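Local atomic coordinates of thiamine-biosynthesis protein ThiS (Geobacter metallireducens GS-15, PDB entry 3CWI), a protein that probably serves as a small ubiquitin-like sulfur carrier in thiamine thiazole synthesis, holding sulfur as a thiocarboxylate at its C-terminal end. Residues L18-L23 with T52-G57; L27-A32 with F62-G67; V37-E42 with D56-E61. All blocks are in the same frame, centred on the assembly; numbering follows the deposited sequence.

Contact 1: residues L18-L23 with T52-G57; sequences LNVTEL and TTVKDG
With chi1 at -176°, Val-54 holds CG1 anti to its backbone N and sets CG2 beside that N, and CG2 is the methyl that meets Leu-23. It packs on Leu-23 CD1 at 3.9 Å, the two side chains crossing at about a right angle. Val-20 CG2 lies 3.8 Å from Thr-52 CB, and these two side chains run side by side and point the same way.

The backbones form a short antiparallel pairing. Leu-18 and Val-54 are a hydrogen-bonded pair: Val-54 N donates to Leu-18 O at 2.7 Å, and Leu-18 N returns a longer bond to Val-54 O at 3.2 Å. Thr-53 CG2 also comes to 3.3 Å from Leu-18 O. The next pair, Asn-19 with Thr-53, is non-hydrogen-bonded. One more backbone bond follows past this last strand pair: Val-20 N donates to Thr-52 O at 3.0 Å, which gives an N-H of the first helical turn an acceptor on the other segment. Asn-19 CA makes a CA-H...O contact to the same oxygen.

Asn-19 is the N-cap, and with Glu-22 it forms a capping box. Its chi1 of 57° puts CG between the backbone N and the carbonyl carbon, and OD1 accepts from Glu-22 N at 2.7 Å. Asn-19 N in turn donates to the anti lone pair of Glu-22 OE1.

Strands 17-19 and 53-55 make a two-stranded antiparallel sheet beside the main sheet. Helix 20-26 starts directly from the first of them. Its Val-20 also rests on Leu-44 and Phe-49, Thr-21 OG1 bonds Asp-50 OD1, and Thr-52 OG1 bonds Ala-48 O, so loop residues before strand 53-55 meet both segments.

Contact 2: residues L27-A32 with F62-G67; sequences LKVAQA and FLYFMG
The phenol oxygen of Tyr-64 donates a short hydrogen bond to Ala-30 O, with OH and O 2.6 Å apart. The donor approaches at a C=O...donor angle of 136°. A chi1 of -58° sets CG of Tyr-64 beside the backbone N and sends the ring toward segment 27-32. Ala-30 O also lies in the ring plane at the edge, only 3.2 Å from Tyr-64 CE2. Gln-31 O follows along this edge, so two successive carbonyls of segment 27-32 border the ring.

Val-29 sits between the two aromatic residues and gives one methyl to each. Its CG1 lies close to the Tyr-64 OH, at 3.1 Å, a tight approach that is oblique to the ring. CG2 covers one face of the Phe-62 ring in a CH-pi contact, 4.0 Å from the ring centroid and 10° off the normal. Leu-27 takes the edge of that ring: its CD1 meets Phe-62 CE2 at 3.6 Å, and the two side chains cross at about a right angle.

A phenylalanine in place of Tyr-64 would probably leave Ala-30 O without this donor, lose the hydroxyl contact to Val-29 CG1 and hold the ring less firmly in place.

The helix before this loop closes in a Schellman motif at Lys-28, which has positive phi, and the chain then passes across the aromatic side chains. Phe-62 belongs to strand 59-63, where its N bonds Asn-6 OD1. The contact thus ties the loop after the helix to the end of the C-terminal strand and its exposed tail, consistent with the ubiquitin-like fold of the ThiS family.

Contact 3: residues V37-E42 with D56-E61; sequences VELNGE and DGDAVE
Leu-39 lays CD1 against Val-60 CG1 at 3.6 Å, on the face of the sheet that these two residues share. They form a non-hydrogen-bonded pair in an antiparallel strand pairing of the ubiquitin-like sheet. The axes of strands 37-39 and 59-61 run at 165° to each other. The neighbouring pair, Glu-38 with Glu-61, is bonded in both directions through backbone N and O. Val-37 and Leu-39 also touch Leu-44, while Val-60 makes backbone bonds to Thr-4 and Asn-6 on its other side.

Strand 37-39 leads into a type I' turn from Leu-39 to Glu-42, with Asn-40 and Gly-41 at its centre, both at positive phi. Asn-40 grips the opposite segment through its main chain and its amide. Asn-40 N donates to Ala-59 O at 2.8 Å. Its chi1 of -64° swings CG beside the backbone N, and OD1 there accepts from Ala-59 N at 2.9 Å, the donor being tilted somewhat from the amide plane. The other arm, Asn-40 ND2, makes a weak bond to Asp-58 OD1 at 3.2 Å. Asp-58 OD2 has a partner of its own in Lys-55 N.

On the other face Glu-38 and Glu-61 crowd together. Their OE1 atoms are 3.1 Å apart, two acceptors with carboxylate planes turned 74° from each other. Such closeness would tend to make one of the acids weaker. A water bound to Glu-61 OE1 probably offsets part of this repulsion: it donates to Glu-61 OE1 at 2.7 Å and to Ala-59 O at 3.0 Å, and it accepts from Gly-41 N at 2.8 Å.

How the contacts relate
Contacts 1 and 3 are neighbours, with centres about 9 Å apart, and both include Asp-56 and Gly-57, in the connection from strand 53-55 to strand 59-63. They also pack directly: Thr-52 CG2 meets Leu-39 CD2 at 3.5 Å, and Val-54 CG1 meets Val-60 CG1 at 3.8 Å. Contacts 2 and 3 use successive parts of strand 59-63, and Phe-62 CD1 lies 3.9 Å from Val-37 CG2. Contact 2 is about 17 Å from contact 1, centre to centre, across the centre of the chain. Helix 20-26 runs from contact 1 toward contact 2, starting in the first and ending just before segment 27-32. The C-terminal tail, the probable sulfur-carrying end, departs from contact 2.

Contact 1: residues L18-L23 with T52-G57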
# COMPACT_ATOMS: atom_id res chain seq x y z
N LEU A 18 -8.00 -5.84 2.13
CA LEU A 18 -6.76 -6.20 2.80
C LEU A 18 -6.26 -5.01 3.59
O LEU A 18 -6.48 -3.87 3.19
CB LEU A 18 -5.69 -6.59 1.79
CG LEU A 18 -5.76 -8.01 1.21
CD1 LEU A 18 -4.78 -8.13 0.05
CD2 LEU A 18 -5.43 -9.02 2.30
N ASN A 19 -5.58 -5.27 4.70
CA ASN A 19 -5.03 -4.17 5.47
C ASN A 19 -3.66 -3.90 4.84
O ASN A 19 -3.15 -4.73 4.08
CB ASN A 19 -4.90 -4.51 6.96
CG ASN A 19 -4.06 -5.74 7.22
OD1 ASN A 19 -2.87 -5.78 6.91
ND2 ASN A 19 -4.68 -6.76 7.81
N VAL A 20 -3.08 -2.75 5.14
CA VAL A 20 -1.81 -2.39 4.56
C VAL A 20 -0.69 -3.37 4.86
O VAL A 20 0.13 -3.67 3.98
CB VAL A 20 -1.39 -0.98 5.00
CG1 VAL A 20 -0.01 -0.64 4.47
CG2 VAL A 20 -2.42 0.02 4.51
N THR A 21 -0.65 -3.87 6.09
CA THR A 21 0.37 -4.83 6.48
C THR A 21 0.33 -6.05 5.57
O THR A 21 1.37 -6.51 5.09
CB THR A 21 0.17 -5.27 7.92
OG1 THR A 21 0.21 -4.11 8.77
CG2 THR A 21 1.28 -6.24 8.33
N GLU A 22 -0.86 -6.58 5.32
CA GLU A 22 -0.98 -7.75 4.47
C GLU A 22 -0.59 -7.42 3.03
O GLU A 22 0.03 -8.23 2.35
CB GLU A 22 -2.42 -8.28 4.49
CG GLU A 22 -2.90 -8.73 5.87
CD GLU A 22 -4.38 -9.05 5.87
OE1 GLU A 22 -5.16 -8.20 5.40
OE2 GLU A 22 -4.76 -10.14 6.35
N LEU A 23 -0.93 -6.21 2.59
CA LEU A 23 -0.61 -5.76 1.23
C LEU A 23 0.89 -5.70 0.98
O LEU A 23 1.38 -6.19 -0.04
CB LEU A 23 -1.21 -4.37 0.98
CG LEU A 23 -1.75 -4.02 -0.41
CD1 LEU A 23 -1.85 -2.52 -0.52
CD2 LEU A 23 -0.86 -4.58 -1.50
N THR A 52 -5.63 0.12 8.71
CA THR A 52 -5.97 0.74 7.44
C THR A 52 -6.28 -0.33 6.40
O THR A 52 -5.49 -1.25 6.18
CB THR A 52 -4.81 1.64 6.97
OG1 THR A 52 -4.48 2.56 8.01
CG2 THR A 52 -5.21 2.41 5.72
N THR A 53 -7.43 -0.19 5.75
CA THR A 53 -7.84 -1.18 4.77
C THR A 53 -7.94 -0.65 3.34
O THR A 53 -8.39 0.47 3.10
CB THR A 53 -9.20 -1.78 5.16
OG1 THR A 53 -9.19 -2.06 6.57
CG2 THR A 53 -9.44 -3.08 4.41
N VAL A 54 -7.51 -1.49 2.40
CA VAL A 54 -7.55 -1.16 0.99
C VAL A 54 -8.67 -1.97 0.37
O VAL A 54 -8.72 -3.19 0.53
CB VAL A 54 -6.22 -1.52 0.30
CG1 VAL A 54 -6.26 -1.09 -1.16
CG2 VAL A 54 -5.06 -0.86 1.03
N LYS A 55 -9.59 -1.29 -0.32
CA LYS A 55 -10.72 -1.98 -0.93
C LYS A 55 -10.74 -1.81 -2.45
O LYS A 55 -9.91 -1.09 -3.01
CB LYS A 55 -12.03 -1.45 -0.33
CG LYS A 55 -12.07 -1.54 1.19
CD LYS A 55 -13.36 -0.95 1.76
CE LYS A 55 -13.38 -1.02 3.28
NZ LYS A 55 -14.63 -0.47 3.85
N ASP A 56 -11.67 -2.48 -3.11
CA ASP A 56 -11.79 -2.39 -4.56
C ASP A 56 -11.85 -0.92 -4.99
O ASP A 56 -12.60 -0.13 -4.42
CB ASP A 56 -13.06 -3.11 -5.04
CG ASP A 56 -13.23 -3.05 -6.55
OD1 ASP A 56 -12.58 -3.84 -7.26
OD2 ASP A 56 -14.01 -2.20 -7.02
N GLY A 57 -11.05 -0.56 -5.98
CA GLY A 57 -11.05 0.81 -6.46
C GLY A 57 -10.09 1.78 -5.78
O GLY A 57 -9.94 2.89 -6.26

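Contact 2: residues L27-A32 with F62-G67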
# COMPACT_ATOMS: atom_id res chain seq x y z
N LEU A 27 2.58 -8.25 -1.72
CA LEU A 27 3.29 -7.69 -2.86
C LEU A 27 4.79 -7.73 -2.64
O LEU A 27 5.57 -7.31 -3.50
CB LEU A 27 2.86 -6.23 -3.10
CG LEU A 27 1.46 -5.97 -3.65
CD1 LEU A 27 1.30 -4.48 -3.96
CD2 LEU A 27 1.26 -6.79 -4.91
N LYS A 28 5.19 -8.23 -1.47
CA LYS A 28 6.59 -8.32 -1.08
C LYS A 28 7.35 -7.07 -1.50
O LYS A 28 8.33 -7.13 -2.24
CB LYS A 28 7.25 -9.57 -1.68
CG LYS A 28 7.03 -9.78 -3.17
CD LYS A 28 7.67 -11.08 -3.67
CE LYS A 28 7.15 -12.31 -2.93
NZ LYS A 28 7.66 -12.37 -1.52
N VAL A 29 6.87 -5.93 -1.01
CA VAL A 29 7.48 -4.65 -1.31
C VAL A 29 8.89 -4.58 -0.74
O VAL A 29 9.10 -4.81 0.45
CB VAL A 29 6.65 -3.49 -0.73
CG1 VAL A 29 7.28 -2.16 -1.11
CG2 VAL A 29 5.22 -3.57 -1.23
N ALA A 30 9.86 -4.27 -1.59
CA ALA A 30 11.26 -4.19 -1.18
C ALA A 30 11.49 -3.15 -0.09
O ALA A 30 10.90 -2.07 -0.12
CB ALA A 30 12.14 -3.89 -2.37
N GLN A 31 12.35 -3.48 0.86
CA GLN A 31 12.67 -2.56 1.95
C GLN A 31 11.40 -1.97 2.54
O GLN A 31 11.29 -0.76 2.75
CB GLN A 31 13.57 -1.45 1.42
CG GLN A 31 14.92 -1.96 0.93
CD GLN A 31 15.77 -0.90 0.26
OE1 GLN A 31 16.95 -1.12 -0.01
NE2 GLN A 31 15.17 0.26 -0.02
N ALA A 32 10.43 -2.84 2.80
CA ALA A 32 9.15 -2.43 3.37
C ALA A 32 9.34 -1.73 4.71
O ALA A 32 8.47 -0.97 5.15
CB ALA A 32 8.25 -3.64 3.54
N PHE A 62 3.65 3.34 -3.46
CA PHE A 62 4.80 2.99 -2.65
C PHE A 62 5.94 3.92 -3.03
O PHE A 62 6.39 3.93 -4.17
CB PHE A 62 5.19 1.53 -2.89
CG PHE A 62 4.10 0.56 -2.53
CD1 PHE A 62 3.58 0.52 -1.24
CD2 PHE A 62 3.56 -0.29 -3.49
CE1 PHE A 62 2.55 -0.35 -0.91
CE2 PHE A 62 2.52 -1.17 -3.17
CZ PHE A 62 2.02 -1.19 -1.88
N LEU A 63 6.38 4.72 -2.07
CA LEU A 63 7.45 5.68 -2.31
C LEU A 63 8.61 5.49 -1.33
O LEU A 63 8.42 5.05 -0.20
CB LEU A 63 6.91 7.11 -2.18
CG LEU A 63 5.53 7.44 -2.78
CD1 LEU A 63 5.21 8.90 -2.50
CD2 LEU A 63 5.51 7.16 -4.27
N TYR A 64 9.82 5.84 -1.78
CA TYR A 64 11.00 5.71 -0.94
C TYR A 64 11.75 7.04 -0.89
O TYR A 64 12.19 7.54 -1.91
CB TYR A 64 11.96 4.65 -1.49
CG TYR A 64 11.36 3.27 -1.62
CD1 TYR A 64 10.64 2.90 -2.76
CD2 TYR A 64 11.52 2.32 -0.61
CE1 TYR A 64 10.10 1.62 -2.89
CE2 TYR A 64 10.99 1.05 -0.73
CZ TYR A 64 10.28 0.70 -1.87
OH TYR A 64 9.76 -0.57 -1.98
N PHE A 65 11.88 7.59 0.31
CA PHE A 65 12.58 8.86 0.47
C PHE A 65 13.97 8.66 1.06
O PHE A 65 14.14 7.97 2.07
CB PHE A 65 11.77 9.79 1.37
CG PHE A 65 10.44 10.17 0.79
CD1 PHE A 65 9.41 9.24 0.69
CD2 PHE A 65 10.22 11.47 0.33
CE1 PHE A 65 8.18 9.59 0.13
CE2 PHE A 65 8.99 11.83 -0.23
CZ PHE A 65 7.97 10.88 -0.33
N MSE A 66 14.97 9.26 0.42
CA MSE A 66 16.36 9.18 0.86
C MSE A 66 16.98 10.56 0.66
O MSE A 66 16.73 11.22 -0.35
CB MSE A 66 17.12 8.15 0.03
CG MSE A 66 16.53 6.76 0.07
SE MSE A 66 16.67 5.90 -1.65
CE MSE A 66 15.31 6.93 -2.56
N GLY A 67 17.79 11.00 1.62
CA GLY A 67 18.41 12.32 1.52
C GLY A 67 18.80 12.89 2.87
O GLY A 67 18.38 12.38 3.91

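Contact 3: residues V37-E42 with D56-E61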
# COMPACT_ATOMS: atom_id res chain seq x y z
N VAL A 37 3.92 4.66 2.40
CA VAL A 37 2.72 4.23 1.70
C VAL A 37 1.66 5.32 1.62
O VAL A 37 1.32 5.94 2.62
CB VAL A 37 2.08 2.99 2.36
CG1 VAL A 37 0.84 2.56 1.58
CG2 VAL A 37 3.10 1.86 2.42
N GLU A 38 1.14 5.54 0.41
CA GLU A 38 0.08 6.52 0.20
C GLU A 38 -1.17 5.78 -0.23
O GLU A 38 -1.11 4.89 -1.08
CB GLU A 38 0.47 7.55 -0.87
CG GLU A 38 1.24 8.75 -0.33
CD GLU A 38 1.40 9.85 -1.37
OE1 GLU A 38 0.37 10.33 -1.91
OE2 GLU A 38 2.55 10.26 -1.63
N LEU A 39 -2.30 6.13 0.38
CA LEU A 39 -3.58 5.52 0.06
C LEU A 39 -4.54 6.64 -0.31
O LEU A 39 -4.82 7.53 0.49
CB LEU A 39 -4.12 4.74 1.27
CG LEU A 39 -5.52 4.15 1.12
CD1 LEU A 39 -5.58 3.25 -0.12
CD2 LEU A 39 -5.87 3.36 2.37
N ASN A 40 -5.02 6.60 -1.55
CA ASN A 40 -5.93 7.61 -2.08
C ASN A 40 -5.40 9.03 -1.88
O ASN A 40 -6.14 9.95 -1.50
CB ASN A 40 -7.33 7.45 -1.45
CG ASN A 40 -7.98 6.12 -1.83
OD1 ASN A 40 -7.68 5.55 -2.89
ND2 ASN A 40 -8.88 5.62 -0.98
N GLY A 41 -4.10 9.20 -2.14
CA GLY A 41 -3.47 10.50 -2.05
C GLY A 41 -3.08 11.00 -0.68
O GLY A 41 -2.73 12.17 -0.51
N GLU A 42 -3.13 10.12 0.31
CA GLU A 42 -2.77 10.51 1.66
C GLU A 42 -1.68 9.61 2.20
O GLU A 42 -1.77 8.39 2.11
CB GLU A 42 -4.01 10.44 2.54
CG GLU A 42 -3.73 10.61 4.01
CD GLU A 42 -5.00 10.63 4.81
OE1 GLU A 42 -5.90 9.81 4.50
OE2 GLU A 42 -5.11 11.45 5.74
N ASP A 56 -11.67 -2.48 -3.11
CA ASP A 56 -11.79 -2.39 -4.56
C ASP A 56 -11.85 -0.92 -4.99
O ASP A 56 -12.60 -0.13 -4.42
CB ASP A 56 -13.06 -3.11 -5.04
CG ASP A 56 -13.23 -3.05 -6.55
OD1 ASP A 56 -12.58 -3.84 -7.26
OD2 ASP A 56 -14.01 -2.20 -7.02
N GLY A 57 -11.05 -0.56 -5.98
CA GLY A 57 -11.05 0.81 -6.46
C GLY A 57 -10.09 1.78 -5.78
O GLY A 57 -9.94 2.89 -6.26
N ASP A 58 -9.46 1.37 -4.69
CA ASP A 58 -8.53 2.26 -3.99
C ASP A 58 -7.21 2.40 -4.76
O ASP A 58 -6.85 1.53 -5.56
CB ASP A 58 -8.24 1.75 -2.57
CG ASP A 58 -9.38 2.03 -1.60
OD1 ASP A 58 -10.24 2.88 -1.91
OD2 ASP A 58 -9.39 1.42 -0.50
N ALA A 59 -6.49 3.50 -4.51
CA ALA A 59 -5.21 3.75 -5.18
C ALA A 59 -4.09 3.78 -4.15
O ALA A 59 -4.08 4.63 -3.26
CB ALA A 59 -5.26 5.08 -5.92
N VAL A 60 -3.14 2.86 -4.27
CA VAL A 60 -2.03 2.82 -3.34
C VAL A 60 -0.73 3.14 -4.05
O VAL A 60 -0.53 2.78 -5.21
CB VAL A 60 -1.94 1.43 -2.66
CG1 VAL A 60 -3.24 1.14 -1.92
CG2 VAL A 60 -1.69 0.35 -3.70
N GLU A 61 0.15 3.84 -3.34
CA GLU A 61 1.45 4.21 -3.91
C GLU A 61 2.56 3.86 -2.93
O GLU A 61 2.43 4.06 -1.72
CB GLU A 61 1.48 5.71 -4.19
CG GLU A 61 0.40 6.20 -5.12
CD GLU A 61 0.31 7.72 -5.12
OE1 GLU A 61 -0.17 8.29 -4.12
OE2 GLU A 61 0.74 8.33 -6.12
O HOH W 1 -2.53 7.20 -3.28